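Local atomic coordinates of Glucanase/chitosanase (Paenibacillus fukuinensis, PDB entry 4ZZ8), a protein that probably hydrolyses beta-linked glucan and chitosan chains through its family 8 glycosidase domain, the piece described here being a discoidin-like domain that holds glucosamine units. Residues A[38-43]-A[128-133]. Sequence-based numbering, arbitrary orientation.
Sequences RWASAY and GYSLWE. With GCS (2-amino-2-deoxy-beta-D-glucopyranose), chain C; GCS (2-amino-2-deoxy-beta-D-glucopyranose), chain B; SO4 (sulfate ion), chain D.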
loop_
_atom_site.group_PDB
_atom_site.type_symbol
_atom_site.label_atom_id
_atom_site.label_comp_id
_atom_site.label_asym_id
_atom_site.label_seq_id
_atom_site.Cartn_x
_atom_site.Cartn_y
_atom_site.Cartn_z
ATOM N N ARG A 38 -3.730 8.692 -8.215
ATOM C CA ARG A 38 -2.886 7.602 -7.832
ATOM C C ARG A 38 -1.558 8.091 -7.269
ATOM O O ARG A 38 -0.972 9.100 -7.667
ATOM C CB ARG A 38 -2.560 6.634 -9.037
ATOM C CG ARG A 38 -1.876 7.320 -10.238
ATOM C CD ARG A 38 -1.981 6.444 -11.479
ATOM N NE ARG A 38 -1.459 7.221 -12.630
ATOM C CZ ARG A 38 -0.223 7.201 -13.096
ATOM N NH1 ARG A 38 0.648 6.361 -12.574
ATOM N NH2 ARG A 38 0.121 8.041 -14.120
ATOM N N TRP A 39 -1.102 7.332 -6.279
ATOM C CA TRP A 39 0.317 7.293 -5.985
ATOM C C TRP A 39 1.058 6.629 -7.115
ATOM O O TRP A 39 0.612 5.617 -7.638
ATOM C CB TRP A 39 0.583 6.531 -4.666
ATOM C CG TRP A 39 2.050 6.273 -4.328
ATOM C CD1 TRP A 39 3.028 7.221 -4.167
ATOM C CD2 TRP A 39 2.707 5.030 -4.278
ATOM N NE1 TRP A 39 4.246 6.641 -4.043
ATOM C CE2 TRP A 39 4.077 5.280 -4.067
ATOM C CE3 TRP A 39 2.279 3.678 -4.436
ATOM C CZ2 TRP A 39 4.994 4.236 -3.907
ATOM C CZ3 TRP A 39 3.173 2.678 -4.278
ATOM C CH2 TRP A 39 4.537 2.955 -3.996
ATOM N N ALA A 40 2.250 7.154 -7.359
ATOM C CA ALA A 40 3.202 6.470 -8.291
ATOM C C ALA A 40 4.572 6.719 -7.734
ATOM O O ALA A 40 4.927 7.855 -7.358
ATOM C CB ALA A 40 3.094 7.046 -9.685
ATOM N N SER A 41 5.390 5.669 -7.732
ATOM C CA SER A 41 6.771 5.749 -7.205
ATOM C C SER A 41 7.738 6.250 -8.267
ATOM O O SER A 41 7.377 6.434 -9.442
ATOM C CB SER A 41 7.226 4.360 -6.767
ATOM O OG SER A 41 7.528 3.484 -7.878
ATOM N N ALA A 42 8.990 6.486 -7.863
ATOM C CA ALA A 42 10.074 6.602 -8.849
ATOM C C ALA A 42 10.206 5.345 -9.624
ATOM O O ALA A 42 9.814 4.264 -9.184
ATOM C CB ALA A 42 11.383 6.954 -8.162
ATOM N N TYR A 43 10.711 5.517 -10.874
ATOM C CA TYR A 43 10.980 4.370 -11.724
ATOM C C TYR A 43 12.185 3.566 -11.251
ATOM O O TYR A 43 13.004 4.058 -10.540
ATOM C CB TYR A 43 11.226 4.837 -13.120
ATOM C CG TYR A 43 10.113 5.465 -13.869
ATOM C CD1 TYR A 43 8.838 5.639 -13.381
ATOM C CD2 TYR A 43 10.341 5.824 -15.195
ATOM C CE1 TYR A 43 7.847 6.196 -14.154
ATOM C CE2 TYR A 43 9.363 6.415 -15.937
ATOM C CZ TYR A 43 8.110 6.563 -15.429
ATOM O OH TYR A 43 7.111 7.097 -16.210
ATOM N N GLY A 128 7.694 2.228 -12.530
ATOM C CA GLY A 128 7.817 2.012 -11.102
ATOM C C GLY A 128 6.619 1.205 -10.652
ATOM O O GLY A 128 6.237 0.186 -11.296
ATOM N N TYR A 129 5.962 1.646 -9.530
ATOM C CA TYR A 129 4.745 1.016 -9.055
ATOM C C TYR A 129 3.733 2.101 -8.836
ATOM O O TYR A 129 4.105 3.217 -8.423
ATOM C CB TYR A 129 4.990 0.324 -7.718
ATOM C CG TYR A 129 6.061 -0.729 -7.735
ATOM C CD1 TYR A 129 7.354 -0.378 -7.504
ATOM C CD2 TYR A 129 5.763 -2.068 -8.019
ATOM C CE1 TYR A 129 8.353 -1.318 -7.469
ATOM C CE2 TYR A 129 6.737 -3.029 -8.007
ATOM C CZ TYR A 129 8.028 -2.634 -7.714
ATOM O OH TYR A 129 9.014 -3.632 -7.671
ATOM N N SER A 130 2.469 1.821 -9.046
ATOM C CA SER A 130 1.423 2.871 -8.899
ATOM C C SER A 130 0.073 2.293 -8.523
ATOM O O SER A 130 -0.308 1.258 -9.063
ATOM C CB SER A 130 1.305 3.659 -10.227
ATOM O OG SER A 130 0.375 4.715 -10.142
ATOM N N LEU A 131 -0.540 2.882 -7.499
ATOM C CA LEU A 131 -1.838 2.501 -6.949
ATOM C C LEU A 131 -2.830 3.642 -7.066
ATOM O O LEU A 131 -2.583 4.700 -6.514
ATOM C CB LEU A 131 -1.696 2.121 -5.461
ATOM C CG LEU A 131 -0.978 0.788 -5.224
ATOM C CD1 LEU A 131 -0.440 0.736 -3.803
ATOM C CD2 LEU A 131 -1.895 -0.406 -5.433
ATOM N N TRP A 132 -3.962 3.411 -7.709
ATOM C CA TRP A 132 -5.054 4.350 -7.667
ATOM C C TRP A 132 -5.658 4.409 -6.280
ATOM O O TRP A 132 -6.020 5.430 -5.785
ATOM C CB TRP A 132 -6.145 3.913 -8.636
ATOM C CG TRP A 132 -5.809 3.870 -10.133
ATOM C CD1 TRP A 132 -5.603 2.717 -10.906
ATOM C CD2 TRP A 132 -5.591 4.975 -11.016
ATOM N NE1 TRP A 132 -5.313 3.060 -12.213
ATOM C CE2 TRP A 132 -5.273 4.425 -12.303
ATOM C CE3 TRP A 132 -5.625 6.353 -10.879
ATOM C CZ2 TRP A 132 -5.076 5.250 -13.410
ATOM C CZ3 TRP A 132 -5.326 7.193 -11.978
ATOM C CH2 TRP A 132 -5.063 6.596 -13.226
ATOM N N GLU A 133 -5.791 3.258 -5.670
ATOM C CA GLU A 133 -6.298 3.122 -4.310
ATOM C C GLU A 133 -5.665 1.976 -3.556
ATOM O O GLU A 133 -5.317 0.923 -4.085
ATOM C CB GLU A 133 -7.860 2.969 -4.251
ATOM C CG GLU A 133 -8.592 4.251 -4.571
ATOM C CD GLU A 133 -8.441 5.333 -3.563
ATOM O OE1 GLU A 133 -8.833 5.192 -2.338
ATOM O OE2 GLU A 133 -7.896 6.379 -3.816
HETATM C C1 GCS C . 4.112 6.338 -17.477
HETATM C C2 GCS C . 3.628 7.223 -16.357
HETATM C C3 GCS C . 3.581 6.362 -15.086
HETATM C C4 GCS C . 2.792 5.085 -15.349
HETATM C C5 GCS C . 3.284 4.323 -16.571
HETATM C C6 GCS C . 2.453 3.130 -16.929
HETATM N N2 GCS C . 4.468 8.369 -16.161
HETATM O O3 GCS C . 3.044 7.249 -14.065
HETATM O O4 GCS C . 2.799 4.292 -14.168
HETATM O O5 GCS C . 3.282 5.253 -17.660
HETATM O O6 GCS C . 1.154 3.482 -17.319
HETATM C C1 GCS B . 5.240 7.372 -22.602
HETATM C C2 GCS B . 4.140 6.411 -22.346
HETATM C C3 GCS B . 3.602 6.513 -20.905
HETATM C C4 GCS B . 4.690 6.696 -19.878
HETATM C C5 GCS B . 5.585 7.818 -20.386
HETATM C C6 GCS B . 6.611 8.308 -19.396
HETATM N N2 GCS B . 3.069 6.752 -23.306
HETATM O O3 GCS B . 2.911 5.321 -20.558
HETATM O O4 GCS B . 4.015 7.184 -18.673
HETATM O O5 GCS B . 6.221 7.338 -21.579
HETATM O O6 GCS B . 7.302 7.151 -18.953
HETATM S S SO4 D . -2.629 10.629 -14.125
HETATM O O1 SO4 D . -2.048 9.763 -15.100
HETATM O O2 SO4 D . -3.981 11.009 -14.450
HETATM O O3 SO4 D . -2.616 9.884 -12.850
HETATM O O4 SO4 D . -1.827 11.814 -13.957
#
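Arg-38 runs outward across Ser-130 and Trp-132 to a bound sugar. Its CB lies 3.2 Å from Leu-131 O and also touches CE3 of Trp-132. With chi1 at 58°, CG sits between the backbone N and the carbonyl carbon, which starts the otherwise extended chain past Ser-130 OG. CD then rests over the face of the Trp-132 indole, 3.5 Å from the centroid of its six-membered ring, a CH-pi contact. Beyond it NE donates to O3 of a sulfate, probably from the crystallisation liquor, and NH2 gives the same ion's O1 a nearly straight bond. NH1 reaches Ser-130 OG at 2.9 Å, within the guanidinium plane; NH1 and NH2 both donate to O3 of the chain C glucosamine. Glu-21 and Glu-68 add further hydrogen bonds to the bound glucosamines. These edge bonds of Arg-38 in different directions fix the rotation of the guanidinium. Ser-130 OG is second shell: it donates to Trp-39 O at 2.7 Å while accepting from Arg-38. Leu-131 N reaches that carbonyl oxygen from the opposite face of its plane. Trp-39 and Leu-131 are an antiparallel hydrogen-bonded pair, although the return bond from Trp-39 N to Leu-131 O is weak, and 39-40 is the edge strand of the four-stranded sheet of this F5/8 type C beta-sandwich. On the face away from the sugar, Leu-131 CD1 meets the edge of the Trp-39 ring, 4.1 Å from CE3, both side chains packing on Ile-50 of strand 48-54; Trp-39 NE1 bonds to Ser-19 O. Farther along, Ser-41 N donates to Tyr-129 O, and Ser-41 OG accepts from Tyr-129 N at 2.9 Å while donating to Ala-42 O. Beside Gly-128, Tyr-43 OH accepts from N2 of the chain C sugar at 2.9 Å and shares a hydrogen bond with O6 of the chain B sugar.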